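Local structure of BIFUNCTIONAL PROTEIN Proline utilization A (PutA) (5UX5) at residues V506-S512 with A613-L617; R526-L531 with A633-I639; N696-V700 with A836-Q840; G869-R875 with E1058-T1064; V920-P926 with A942-I947. The protein catalyses the two-step oxidation of proline to glutamate, joining an FAD-dependent proline dehydrogenase and an NAD-dependent glutamate-semialdehyde dehydrogenase in one chain. All blocks are in the same frame, centred on the assembly; numbering follows the deposited sequence.

Interaction 1: V506-S512 with A613-L617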
# COMPACT_ATOMS: atom_id res chain seq x y z
N VAL A 506 7.36 9.78 38.05
CA VAL A 506 6.28 8.80 38.11
C VAL A 506 5.21 9.23 39.12
O VAL A 506 4.01 9.24 38.81
CB VAL A 506 6.84 7.41 38.45
CG1 VAL A 506 5.73 6.49 38.91
CG2 VAL A 506 7.51 6.81 37.23
N ALA A 507 5.62 9.56 40.34
CA ALA A 507 4.65 9.99 41.35
C ALA A 507 3.94 11.27 40.93
O ALA A 507 2.75 11.43 41.23
CB ALA A 507 5.35 10.19 42.70
N GLY A 508 4.63 12.17 40.24
CA GLY A 508 3.99 13.40 39.81
C GLY A 508 2.85 13.15 38.83
O GLY A 508 1.82 13.83 38.89
N LEU A 509 3.03 12.18 37.93
CA LEU A 509 1.96 11.83 37.00
C LEU A 509 0.76 11.22 37.71
O LEU A 509 -0.39 11.50 37.35
CB LEU A 509 2.47 10.86 35.94
CG LEU A 509 2.95 11.51 34.65
CD1 LEU A 509 3.27 10.46 33.61
CD2 LEU A 509 1.83 12.39 34.18
N LEU A 510 1.00 10.38 38.72
CA LEU A 510 -0.12 9.73 39.41
C LEU A 510 -1.01 10.74 40.10
O LEU A 510 -2.19 10.47 40.32
CB LEU A 510 0.39 8.72 40.44
CG LEU A 510 1.01 7.46 39.86
CD1 LEU A 510 1.33 6.51 40.96
CD2 LEU A 510 0.05 6.85 38.86
N LYS A 511 -0.45 11.88 40.48
CA LYS A 511 -1.21 12.87 41.23
C LYS A 511 -2.30 13.54 40.39
O LYS A 511 -3.31 13.98 40.94
CB LYS A 511 -0.24 13.87 41.85
CG LYS A 511 0.25 13.36 43.20
CD LYS A 511 1.08 14.35 44.00
CE LYS A 511 1.58 13.66 45.27
NZ LYS A 511 1.98 12.24 44.98
N SER A 512 -2.13 13.64 39.08
CA SER A 512 -3.16 14.27 38.24
C SER A 512 -4.44 13.44 38.24
O SER A 512 -4.39 12.22 38.02
CB SER A 512 -2.66 14.44 36.81
OG SER A 512 -1.36 14.98 36.82
N ALA A 613 -5.65 6.27 31.31
CA ALA A 613 -4.40 6.29 32.06
C ALA A 613 -3.55 7.50 31.68
O ALA A 613 -3.79 8.17 30.67
CB ALA A 613 -3.62 5.00 31.80
N LYS A 614 -2.58 7.79 32.53
CA LYS A 614 -1.44 8.63 32.16
C LYS A 614 -0.40 7.78 31.43
O LYS A 614 -0.36 6.55 31.57
CB LYS A 614 -0.81 9.29 33.41
CG LYS A 614 -1.56 10.56 33.90
CD LYS A 614 -2.92 10.30 34.56
CE LYS A 614 -2.78 10.10 36.07
NZ LYS A 614 -3.81 9.20 36.68
N ALA A 615 0.41 8.42 30.59
CA ALA A 615 1.40 7.66 29.82
C ALA A 615 2.78 8.26 29.95
O ALA A 615 2.96 9.48 29.86
CB ALA A 615 1.03 7.57 28.35
N ILE A 616 3.77 7.38 30.12
CA ILE A 616 5.18 7.73 29.97
C ILE A 616 5.67 7.14 28.66
O ILE A 616 5.55 5.93 28.42
CB ILE A 616 6.03 7.23 31.15
CG1 ILE A 616 5.81 8.12 32.36
CG2 ILE A 616 7.47 7.24 30.77
CD1 ILE A 616 6.45 7.60 33.62
N LEU A 617 6.18 8.00 27.79
CA LEU A 617 6.82 7.60 26.55
C LEU A 617 8.32 7.53 26.78
O LEU A 617 8.96 8.55 27.10
CB LEU A 617 6.49 8.58 25.42
CG LEU A 617 7.29 8.45 24.11
CD1 LEU A 617 7.26 7.04 23.55
CD2 LEU A 617 6.75 9.42 23.06
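Leu509 points from its helix toward the strand, and its two methyls divide the work. CD1 settles against Ile616 CG1 at 3.7 Å, while CD2 lies 3.9 Å from Lys614 CG, the leucine and the lysine stem sliding past each other in opposite directions. One helical turn earlier, Val506 CG2 meets Ile616 CD1 at 3.8 Å, the two side chains crossing at about a right angle. Lys614 does not run straight out: bends at chi2 (72°) and chi3 (90°) fold its chain along the end of the helix, so that its methylene groups pass the carbonyl oxygens of Leu509 and Ser512. This is a helix laid along the face of the Rossmann-type sheet of the NAD-binding region, roughly antiparallel to the strand, with the segments 506-511 and 614-617 running at 153° to each other, their axes 9.0 Å apart. Ala615 points away to the other face, where helix 599-611 covers it through Ser608. The strand itself is fixed by backbone bonds to Val588 on one neighbouring strand and Gln645 on another. Leu587 reaches Val506 and Leu509 from strand 580-591, and the Ser512 hydroxyl is bonded to the carbonyl of Asp642.

Interaction 2: R526-L531 with A633-I639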
# COMPACT_ATOMS: atom_id res chain seq x y z
N ARG A 526 -7.96 16.53 18.83
CA ARG A 526 -7.10 17.68 18.62
C ARG A 526 -5.67 17.24 18.35
O ARG A 526 -4.96 17.85 17.53
CB ARG A 526 -7.18 18.58 19.86
CG ARG A 526 -7.45 20.01 19.52
CD ARG A 526 -8.31 20.62 20.58
NE ARG A 526 -7.53 20.90 21.77
CZ ARG A 526 -7.95 20.64 23.00
NH1 ARG A 526 -9.15 20.08 23.18
NH2 ARG A 526 -7.18 20.92 24.04
N ALA A 527 -5.22 16.18 19.04
CA ALA A 527 -3.88 15.66 18.80
C ALA A 527 -3.73 15.18 17.37
O ALA A 527 -2.67 15.35 16.76
CB ALA A 527 -3.58 14.52 19.78
N ALA A 528 -4.79 14.60 16.81
CA ALA A 528 -4.71 14.17 15.43
C ALA A 528 -4.68 15.37 14.48
O ALA A 528 -3.93 15.37 13.50
CB ALA A 528 -5.87 13.21 15.12
N ASP A 529 -5.46 16.42 14.77
CA ASP A 529 -5.39 17.63 13.95
C ASP A 529 -3.99 18.23 13.97
O ASP A 529 -3.47 18.63 12.92
CB ASP A 529 -6.41 18.67 14.44
CG ASP A 529 -7.85 18.30 14.11
OD1 ASP A 529 -8.07 17.30 13.40
OD2 ASP A 529 -8.76 19.03 14.57
N GLU A 530 -3.37 18.30 15.16
CA GLU A 530 -2.05 18.91 15.30
C GLU A 530 -0.95 18.05 14.70
O GLU A 530 0.03 18.58 14.17
CB GLU A 530 -1.72 19.19 16.77
CG GLU A 530 -2.56 20.26 17.43
CD GLU A 530 -2.29 21.62 16.85
OE1 GLU A 530 -1.33 21.77 16.06
OE2 GLU A 530 -3.06 22.56 17.18
N LEU A 531 -1.08 16.73 14.77
CA LEU A 531 -0.10 15.90 14.08
C LEU A 531 -0.10 16.21 12.60
O LEU A 531 0.97 16.35 11.99
CB LEU A 531 -0.38 14.42 14.33
CG LEU A 531 0.04 13.91 15.70
CD1 LEU A 531 -0.45 12.50 15.89
CD2 LEU A 531 1.54 13.95 15.78
N ALA A 633 3.29 18.24 19.02
CA ALA A 633 1.89 18.19 18.60
C ALA A 633 0.97 17.90 19.78
O ALA A 633 -0.06 18.56 19.96
CB ALA A 633 1.70 17.14 17.51
N LEU A 634 1.33 16.91 20.62
CA LEU A 634 0.53 16.60 21.80
C LEU A 634 0.40 17.83 22.67
O LEU A 634 -0.67 18.10 23.24
CB LEU A 634 1.16 15.45 22.59
CG LEU A 634 1.40 14.14 21.85
CD1 LEU A 634 1.61 12.93 22.76
CD2 LEU A 634 0.21 13.91 20.98
N ARG A 635 1.49 18.59 22.79
CA ARG A 635 1.46 19.78 23.63
C ARG A 635 0.56 20.85 23.01
O ARG A 635 -0.30 21.42 23.70
CB ARG A 635 2.88 20.28 23.88
CG ARG A 635 3.76 19.23 24.56
CD ARG A 635 3.35 19.09 26.00
NE ARG A 635 4.22 18.23 26.79
CZ ARG A 635 3.85 17.10 27.38
NH1 ARG A 635 2.61 16.66 27.26
NH2 ARG A 635 4.70 16.42 28.10
N LYS A 636 0.70 21.10 21.71
CA LYS A 636 -0.21 22.04 21.06
C LYS A 636 -1.66 21.61 21.25
O LYS A 636 -2.54 22.47 21.40
CB LYS A 636 0.11 22.21 19.58
CG LYS A 636 0.85 23.51 19.26
CD LYS A 636 1.61 23.47 17.92
CE LYS A 636 3.02 24.14 18.02
NZ LYS A 636 3.08 25.35 18.92
N ALA A 637 -1.91 20.30 21.32
CA ALA A 637 -3.26 19.77 21.43
C ALA A 637 -3.86 19.91 22.82
O ALA A 637 -5.07 19.69 22.97
CB ALA A 637 -3.28 18.29 21.04
N GLY A 638 -3.07 20.28 23.82
CA GLY A 638 -3.55 20.35 25.18
C GLY A 638 -3.14 19.18 26.05
O GLY A 638 -3.53 19.14 27.22
N ILE A 639 -2.37 18.24 25.51
CA ILE A 639 -1.92 17.09 26.28
C ILE A 639 -0.62 17.49 26.95
O ILE A 639 0.46 17.39 26.37
CB ILE A 639 -1.76 15.86 25.40
CG1 ILE A 639 -3.08 15.55 24.69
CG2 ILE A 639 -1.25 14.71 26.25
CD1 ILE A 639 -2.95 14.57 23.54
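Ala527 and Ala637 bring their CA atoms to within 4.9 Å, and one turn along Glu530 and Ala633 have theirs 5.2 Å apart, so two helices come together with little but small side chains between their backbones. Ala637 CB nestles against the helix backbone itself, 3.5 Å from Ala527 N. Beside it, the methyl of Ala527 is met by Ile639 CD1 at 3.8 Å and by Leu634 CD2, and Leu531 CD2 packs on Ala633 CB at 3.6 Å. Farther from the alanines the larger side chains take over. Glu530 turns back at chi2 (-66°), which carries its carboxylate carbon to Lys636 CB at 3.7 Å; the two chains cross at about a right angle. The lysine then leads away, its NZ 6.4 Å from Glu530 OE1, and that oxygen is instead bonded to Asn533. At the other end, the Arg526 guanidinium lies with one face over Ala637 O, an approach whose angles are too poor for a hydrogen bond. Gly638, at positive phi (102°), closes the second helix in a Schellman motif, with Ile639 N bonded back to Leu634 O, and this turn delivers Ile639 to the interface. Both helices belong to the aldehyde dehydrogenase part of the chain. Helix 599-611 packs against both, its Phe606 touching Ala527, Leu531 and Leu634; helix 550-574 packs on Ala528, and strand 644-646 receives Ile639 on Val644.

Interaction 3: N696-V700 with A836-Q840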
# COMPACT_ATOMS: atom_id res chain seq x y z
N ASN A 696 8.41 -13.70 8.33
CA ASN A 696 7.20 -13.71 7.53
C ASN A 696 7.50 -14.15 6.10
O ASN A 696 8.54 -13.79 5.55
CB ASN A 696 6.58 -12.32 7.54
CG ASN A 696 6.48 -11.77 8.93
OD1 ASN A 696 5.79 -12.34 9.77
ND2 ASN A 696 7.20 -10.68 9.20
N ALA A 697 6.58 -14.91 5.52
CA ALA A 697 6.76 -15.48 4.20
C ALA A 697 5.59 -15.10 3.32
O ALA A 697 4.50 -14.79 3.81
CB ALA A 697 6.86 -17.00 4.27
N ILE A 698 5.84 -15.09 2.01
CA ILE A 698 4.79 -15.01 0.99
C ILE A 698 4.89 -16.25 0.14
O ILE A 698 5.95 -16.52 -0.46
CB ILE A 698 4.89 -13.73 0.14
CG1 ILE A 698 4.58 -12.50 0.96
CG2 ILE A 698 4.03 -13.80 -1.14
CD1 ILE A 698 4.72 -11.24 0.11
N ILE A 699 3.81 -17.01 0.07
CA ILE A 699 3.73 -18.19 -0.80
C ILE A 699 3.26 -17.77 -2.20
O ILE A 699 2.28 -17.03 -2.35
CB ILE A 699 2.80 -19.25 -0.20
CG1 ILE A 699 3.32 -19.70 1.17
CG2 ILE A 699 2.66 -20.41 -1.15
CD1 ILE A 699 2.46 -20.76 1.81
N VAL A 700 3.96 -18.26 -3.22
CA VAL A 700 3.67 -18.01 -4.62
C VAL A 700 3.50 -19.36 -5.29
O VAL A 700 4.47 -20.13 -5.41
CB VAL A 700 4.78 -17.20 -5.30
CG1 VAL A 700 4.44 -16.89 -6.79
CG2 VAL A 700 5.06 -15.94 -4.49
N ALA A 836 4.36 -26.00 1.63
CA ALA A 836 4.70 -24.59 1.80
C ALA A 836 4.01 -24.00 3.01
O ALA A 836 4.60 -23.21 3.75
CB ALA A 836 4.34 -23.79 0.55
N ILE A 837 2.75 -24.40 3.25
CA ILE A 837 2.05 -23.92 4.44
C ILE A 837 2.69 -24.47 5.70
O ILE A 837 2.77 -23.78 6.72
CB ILE A 837 0.55 -24.24 4.39
CG1 ILE A 837 -0.12 -23.51 3.25
CG2 ILE A 837 -0.10 -23.77 5.66
CD1 ILE A 837 -1.53 -23.93 3.04
N GLU A 838 3.12 -25.74 5.68
CA GLU A 838 3.87 -26.26 6.82
C GLU A 838 5.10 -25.41 7.09
O GLU A 838 5.39 -25.07 8.24
CB GLU A 838 4.31 -27.70 6.58
CG GLU A 838 3.32 -28.80 6.90
CD GLU A 838 3.91 -30.16 6.52
OE1 GLU A 838 3.25 -30.94 5.79
OE2 GLU A 838 5.06 -30.43 6.93
N TRP A 839 5.82 -25.03 6.03
CA TRP A 839 7.05 -24.26 6.21
C TRP A 839 6.76 -22.87 6.73
O TRP A 839 7.48 -22.37 7.60
CB TRP A 839 7.84 -24.21 4.90
CG TRP A 839 8.42 -25.53 4.50
CD1 TRP A 839 8.39 -26.71 5.20
CD2 TRP A 839 9.10 -25.81 3.29
NE1 TRP A 839 9.02 -27.70 4.49
CE2 TRP A 839 9.47 -27.17 3.31
CE3 TRP A 839 9.45 -25.03 2.18
CZ2 TRP A 839 10.15 -27.77 2.27
CZ3 TRP A 839 10.12 -25.62 1.15
CH2 TRP A 839 10.47 -26.98 1.20
N GLN A 840 5.72 -22.21 6.20
CA GLN A 840 5.35 -20.87 6.68
C GLN A 840 4.98 -20.88 8.16
O GLN A 840 5.17 -19.88 8.87
CB GLN A 840 4.19 -20.34 5.83
CG GLN A 840 3.73 -18.91 6.12
CD GLN A 840 2.83 -18.40 5.02
OE1 GLN A 840 2.14 -19.17 4.36
NE2 GLN A 840 2.84 -17.09 4.81
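Ile699 lays its CD1 methyl over the first turn of the helical segment, 3.8 Å from Ala836 CB and 4.0 Å from Ile837 CG1. The branch carrying that methyl stands anti to the carbonyl carbon of Ile699 (chi1 -60°) and stays extended beyond, while CG2, anti to the backbone N, is 4.1 Å from Ala836 CB. From the other end of the segment comes Gln840. Its CG is anti to the backbone N (chi1 -176°) and the chain runs on almost straight, carrying the amide across to the strand. There the two ends of the amide have different neighbours: OE1 lies alongside CG1 and CD1 of Ile699, and its hydrogen bond is with the indole N-H of Trp862; NE2 sits 3.0 Å from Ala697 O. Ala697 CB touches the stem of the same side chain, 4.1 Å from Gln840 CG. Thus a polar amide is buried among aliphatic groups, with its oxygen satisfied by a tryptophan that also touches Ile699 and Ile837. The helix packs on the sheet of the catalytic domain of the aldehyde dehydrogenase fold, nearly antiparallel to the strand, at 171° and with segment axes 9.4 Å apart. Strand 696-700 is flanked by the parallel strands 728-734 and 845-852; Ala836 also rests on Ile732 and Ala830, helix 856-865 supplies Trp862 alongside, and Asn696 and Ile698 face the other way, toward Ile877.

Interaction 4: G869-R875 with E1058-T1064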
# COMPACT_ATOMS: atom_id res chain seq x y z
N GLY A 869 -1.09 -13.65 12.46
CA GLY A 869 -2.11 -12.73 12.91
C GLY A 869 -2.64 -11.89 11.77
O GLY A 869 -3.85 -11.63 11.71
N ASN A 870 -1.75 -11.49 10.85
CA ASN A 870 -2.11 -10.67 9.69
C ASN A 870 -1.85 -11.47 8.41
O ASN A 870 -0.69 -11.68 8.02
CB ASN A 870 -1.32 -9.35 9.69
CG ASN A 870 -1.91 -8.29 10.64
OD1 ASN A 870 -1.75 -8.36 11.85
ND2 ASN A 870 -2.58 -7.31 10.07
N ALA A 871 -2.93 -11.93 7.79
CA ALA A 871 -2.91 -12.63 6.51
C ALA A 871 -3.31 -11.69 5.36
O ALA A 871 -4.18 -10.82 5.51
CB ALA A 871 -3.83 -13.84 6.55
N TYR A 872 -2.64 -11.83 4.22
CA TYR A 872 -2.88 -11.01 3.04
C TYR A 872 -2.96 -11.93 1.84
O TYR A 872 -2.26 -12.94 1.77
CB TYR A 872 -1.79 -9.95 2.79
CG TYR A 872 -1.60 -8.98 3.93
CD1 TYR A 872 -0.78 -9.31 4.98
CD2 TYR A 872 -2.23 -7.73 3.96
CE1 TYR A 872 -0.59 -8.46 6.03
CE2 TYR A 872 -2.03 -6.85 5.02
CZ TYR A 872 -1.20 -7.25 6.06
OH TYR A 872 -0.93 -6.45 7.15
N ILE A 873 -3.83 -11.59 0.90
CA ILE A 873 -4.04 -12.44 -0.26
C ILE A 873 -3.84 -11.59 -1.51
O ILE A 873 -4.53 -10.59 -1.70
CB ILE A 873 -5.42 -13.10 -0.20
CG1 ILE A 873 -5.37 -14.13 0.94
CG2 ILE A 873 -5.78 -13.75 -1.51
CD1 ILE A 873 -6.67 -14.39 1.63
N ASN A 874 -2.86 -11.98 -2.32
CA ASN A 874 -2.56 -11.27 -3.57
C ASN A 874 -2.30 -9.78 -3.34
O ASN A 874 -2.77 -8.92 -4.09
CB ASN A 874 -3.66 -11.49 -4.60
CG ASN A 874 -3.80 -12.94 -5.00
OD1 ASN A 874 -2.79 -13.65 -5.12
ND2 ASN A 874 -5.01 -13.38 -5.24
N ARG A 875 -1.53 -9.46 -2.31
CA ARG A 875 -1.03 -8.11 -2.11
C ARG A 875 0.17 -8.19 -1.17
O ARG A 875 0.50 -9.27 -0.69
CB ARG A 875 -2.11 -7.20 -1.57
CG ARG A 875 -2.86 -7.83 -0.42
CD ARG A 875 -3.35 -6.76 0.50
NE ARG A 875 -2.24 -6.15 1.22
CZ ARG A 875 -2.32 -5.03 1.92
NH1 ARG A 875 -3.48 -4.37 1.99
NH2 ARG A 875 -1.26 -4.55 2.56
N GLU A 1058 -7.16 -13.02 17.77
CA GLU A 1058 -7.65 -12.09 16.76
C GLU A 1058 -6.86 -12.26 15.47
O GLU A 1058 -5.68 -12.63 15.49
CB GLU A 1058 -7.53 -10.65 17.27
CG GLU A 1058 -8.30 -10.40 18.55
CD GLU A 1058 -8.12 -8.99 19.10
OE1 GLU A 1058 -8.69 -8.70 20.19
OE2 GLU A 1058 -7.40 -8.19 18.47
N GLN A 1059 -7.53 -12.01 14.33
CA GLN A 1059 -6.88 -12.13 13.02
C GLN A 1059 -7.49 -11.20 11.98
O GLN A 1059 -8.72 -11.14 11.84
CB GLN A 1059 -6.94 -13.57 12.49
CG GLN A 1059 -6.35 -13.76 11.11
CD GLN A 1059 -6.50 -15.17 10.60
OE1 GLN A 1059 -7.62 -15.65 10.40
NE2 GLN A 1059 -5.37 -15.84 10.35
N ALA A 1060 -6.63 -10.55 11.20
CA ALA A 1060 -7.04 -9.72 10.07
C ALA A 1060 -6.70 -10.43 8.76
O ALA A 1060 -5.56 -10.85 8.58
CB ALA A 1060 -6.34 -8.37 10.10
N VAL A 1061 -7.69 -10.56 7.87
CA VAL A 1061 -7.48 -11.18 6.56
C VAL A 1061 -7.81 -10.15 5.49
O VAL A 1061 -8.98 -9.78 5.31
CB VAL A 1061 -8.33 -12.44 6.36
CG1 VAL A 1061 -7.89 -13.16 5.10
CG2 VAL A 1061 -8.24 -13.36 7.57
N SER A 1062 -6.79 -9.73 4.75
CA SER A 1062 -6.90 -8.69 3.73
C SER A 1062 -6.69 -9.32 2.37
O SER A 1062 -5.63 -9.91 2.13
CB SER A 1062 -5.88 -7.58 3.99
OG SER A 1062 -5.97 -6.61 2.97
N THR A 1063 -7.69 -9.21 1.49
CA THR A 1063 -7.71 -9.85 0.17
C THR A 1063 -8.01 -8.84 -0.94
O THR A 1063 -9.05 -8.16 -0.91
CB THR A 1063 -8.76 -10.96 0.07
OG1 THR A 1063 -8.57 -11.92 1.12
CG2 THR A 1063 -8.71 -11.63 -1.29
N THR A 1064 -7.13 -8.76 -1.93
CA THR A 1064 -7.42 -7.98 -3.12
C THR A 1064 -8.67 -8.54 -3.78
O THR A 1064 -8.83 -9.75 -3.87
CB THR A 1064 -6.21 -7.99 -4.07
OG1 THR A 1064 -5.08 -7.48 -3.35
CG2 THR A 1064 -6.42 -7.09 -5.29
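Ala871 and Ser1062 sit within a parallel beta ladder that joins strand 870-873 of the aldehyde dehydrogenase fold to a strand near the C-terminus of the same chain, probably an intramolecular counterpart of the oligomerisation hairpin that, in dimeric aldehyde dehydrogenases, extends a partner's sheet. The buried part is stitched closely: Ala1060 N to Gly869 O, Ala871 N to Ala1060 O, Ser1062 N to Ala871 O at 2.9 Å, then Ile873 N to Ser1062 O at 2.8 Å. On one face Ile873 crosses its neighbours obliquely, CD1 3.9 Å from Val1061 CG1 and CG2 3.6 Å from Thr1063 CG2, with helix 856-865 covering Ala871 and Ile873. On the other face Tyr872 CD2 meets Ser1062 CB at 3.7 Å, and the Ser1062 hydroxyl is hydrogen-bonded to Asn967. Past Ile873 the contact opens toward solvent. Asn874 leaves the strand with a positive phi. Arg875, its CG between the backbone N and the carbonyl carbon (chi1 47°) and its chain bent at chi3, brings one guanidinium face against Tyr872 CD2, off centre, and NH1 pairs with Glu965. Here Thr1064 N still reaches Ile873 O, at a longer 3.2 Å, and the Thr1064 hydroxyl donates to Asn874 O over 2.8 Å, from 58° above the carbonyl plane.

Interaction 5: V920-P926 with A942-I947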
# COMPACT_ATOMS: atom_id res chain seq x y z
N VAL A 920 -30.26 -10.03 31.85
CA VAL A 920 -29.91 -10.72 30.61
C VAL A 920 -31.14 -10.80 29.72
O VAL A 920 -32.25 -11.07 30.21
CB VAL A 920 -29.36 -12.12 30.92
CG1 VAL A 920 -29.13 -12.89 29.63
CG2 VAL A 920 -28.09 -12.00 31.71
N PRO A 921 -31.02 -10.54 28.42
CA PRO A 921 -32.18 -10.71 27.54
C PRO A 921 -32.48 -12.18 27.30
O PRO A 921 -31.69 -13.08 27.62
CB PRO A 921 -31.74 -10.02 26.25
CG PRO A 921 -30.25 -10.17 26.25
CD PRO A 921 -29.82 -10.12 27.70
N SER A 922 -33.65 -12.44 26.73
CA SER A 922 -34.02 -13.80 26.37
C SER A 922 -33.31 -14.20 25.07
O SER A 922 -33.63 -13.69 24.00
CB SER A 922 -35.54 -13.92 26.26
OG SER A 922 -36.14 -13.63 27.52
N VAL A 923 -32.35 -15.13 25.17
CA VAL A 923 -31.70 -15.74 24.00
C VAL A 923 -31.67 -17.24 24.21
O VAL A 923 -31.49 -17.71 25.34
CB VAL A 923 -30.26 -15.22 23.72
CG1 VAL A 923 -30.25 -13.75 23.30
CG2 VAL A 923 -29.34 -15.48 24.90
N SER A 924 -31.86 -17.99 23.13
CA SER A 924 -31.85 -19.44 23.20
C SER A 924 -30.44 -19.98 23.38
O SER A 924 -29.47 -19.43 22.84
CB SER A 924 -32.45 -20.05 21.94
OG SER A 924 -31.59 -19.84 20.83
N LEU A 925 -30.34 -21.10 24.11
CA LEU A 925 -29.09 -21.80 24.32
C LEU A 925 -29.18 -23.21 23.78
O LEU A 925 -30.22 -23.87 23.94
CB LEU A 925 -28.74 -21.87 25.80
CG LEU A 925 -27.78 -20.83 26.36
CD1 LEU A 925 -27.40 -21.27 27.75
CD2 LEU A 925 -26.57 -20.73 25.44
N PRO A 926 -28.14 -23.71 23.12
CA PRO A 926 -28.08 -25.14 22.82
C PRO A 926 -27.95 -25.94 24.10
O PRO A 926 -27.34 -25.47 25.08
CB PRO A 926 -26.83 -25.27 21.93
CG PRO A 926 -26.53 -23.90 21.46
CD PRO A 926 -27.00 -22.98 22.55
N ALA A 942 -23.28 -18.65 30.62
CA ALA A 942 -23.70 -19.35 29.41
C ALA A 942 -24.44 -18.41 28.47
O ALA A 942 -24.26 -18.48 27.24
CB ALA A 942 -24.58 -20.55 29.73
N ALA A 943 -25.31 -17.56 29.01
CA ALA A 943 -26.13 -16.69 28.18
C ALA A 943 -25.30 -15.59 27.56
O ALA A 943 -25.48 -15.25 26.38
CB ALA A 943 -27.28 -16.10 28.99
N LEU A 944 -24.42 -14.99 28.36
CA LEU A 944 -23.61 -13.88 27.88
C LEU A 944 -22.59 -14.34 26.83
O LEU A 944 -22.25 -13.57 25.93
CB LEU A 944 -22.92 -13.20 29.07
CG LEU A 944 -23.91 -12.53 30.03
CD1 LEU A 944 -23.24 -11.89 31.21
CD2 LEU A 944 -24.75 -11.53 29.32
N ASP A 945 -22.11 -15.59 26.93
CA ASP A 945 -21.30 -16.16 25.87
C ASP A 945 -22.08 -16.22 24.56
O ASP A 945 -21.58 -15.84 23.50
CB ASP A 945 -20.80 -17.55 26.26
CG ASP A 945 -19.68 -17.51 27.32
OD1 ASP A 945 -19.14 -16.41 27.60
OD2 ASP A 945 -19.33 -18.58 27.88
N GLU A 946 -23.32 -16.69 24.63
CA GLU A 946 -24.15 -16.74 23.42
C GLU A 946 -24.28 -15.36 22.79
O GLU A 946 -24.09 -15.20 21.59
CB GLU A 946 -25.52 -17.31 23.76
CG GLU A 946 -26.44 -17.46 22.57
CD GLU A 946 -25.96 -18.47 21.55
OE1 GLU A 946 -26.40 -18.34 20.38
OE2 GLU A 946 -25.18 -19.38 21.90
N ILE A 947 -24.60 -14.34 23.60
CA ILE A 947 -24.82 -12.99 23.06
C ILE A 947 -23.53 -12.43 22.49
O ILE A 947 -23.52 -11.81 21.42
CB ILE A 947 -25.40 -12.05 24.13
CG1 ILE A 947 -26.75 -12.51 24.58
CG2 ILE A 947 -25.44 -10.63 23.63
CD1 ILE A 947 -27.15 -11.73 25.78
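Ile947 holds CG1 anti to its carbonyl carbon (chi1 -63°), sending CD1 out to meet Pro921 CG at 3.5 Å, whereas Glu946 places CG anti to the backbone N (chi1 -178°) and then bends at chi2 (65°), which turns its carboxylate back along the chain of Leu925. The aliphatic part of that glutamate does most of the touching: CG lies 3.6 Å from Ser924 O, and CB is 4.0 Å from Leu925 CD2, the leucine and glutamate sliding past each other in opposite directions. Leu925 CD1 continues inward to Ala942 CB at 3.5 Å. Between these two ends, Val923 stands at about a right angle to Ile947, its CG1 3.9 Å from Ile947 CG1, and Val920 spreads its methyls, CG1 onto Ala943 CB at 3.8 Å and CG2 toward Leu944 CD2. The 920-926 segment is an extended loop lying over helix 936-953; it follows strand 911-915 and ends with Pro926 as the N-cap residue of helix 927-932, after which the chain doubles back as helix 936-953. Ala942, Ala943, Glu946 and Ile947 form one stripe of that helix under the loop, and no hydrogen bond joins the two segments. The contact lies at the surface, with Pro921 and Ser924 exposed. Farther along, the Glu946 carboxylate forms salt bridges with Arg996 and Arg950, and helix 984-997 backs Ala942 through Leu992.

How the interactions relate
Interactions 1 and 2 lie 18 Å apart between centres and alternate along the chain: helices 499-511 and 517-533 follow each other, as do their partners, strand 614-618 and helix 624-636, so the two contacts bind the same pair of chain regions in the NAD-binding part. Interactions 3 and 4 follow, their centres 14 Å apart, linked through strand 845-852, which pairs with both 696-700 and 870-873. Interaction 4 spans 182 intervening residues, and interaction 5 is nested within that excursion, its centre 31 Å away. The C-terminal region thus packs locally on itself at 920-947 and then returns to add strand 1056-1064 beside strand 870-873.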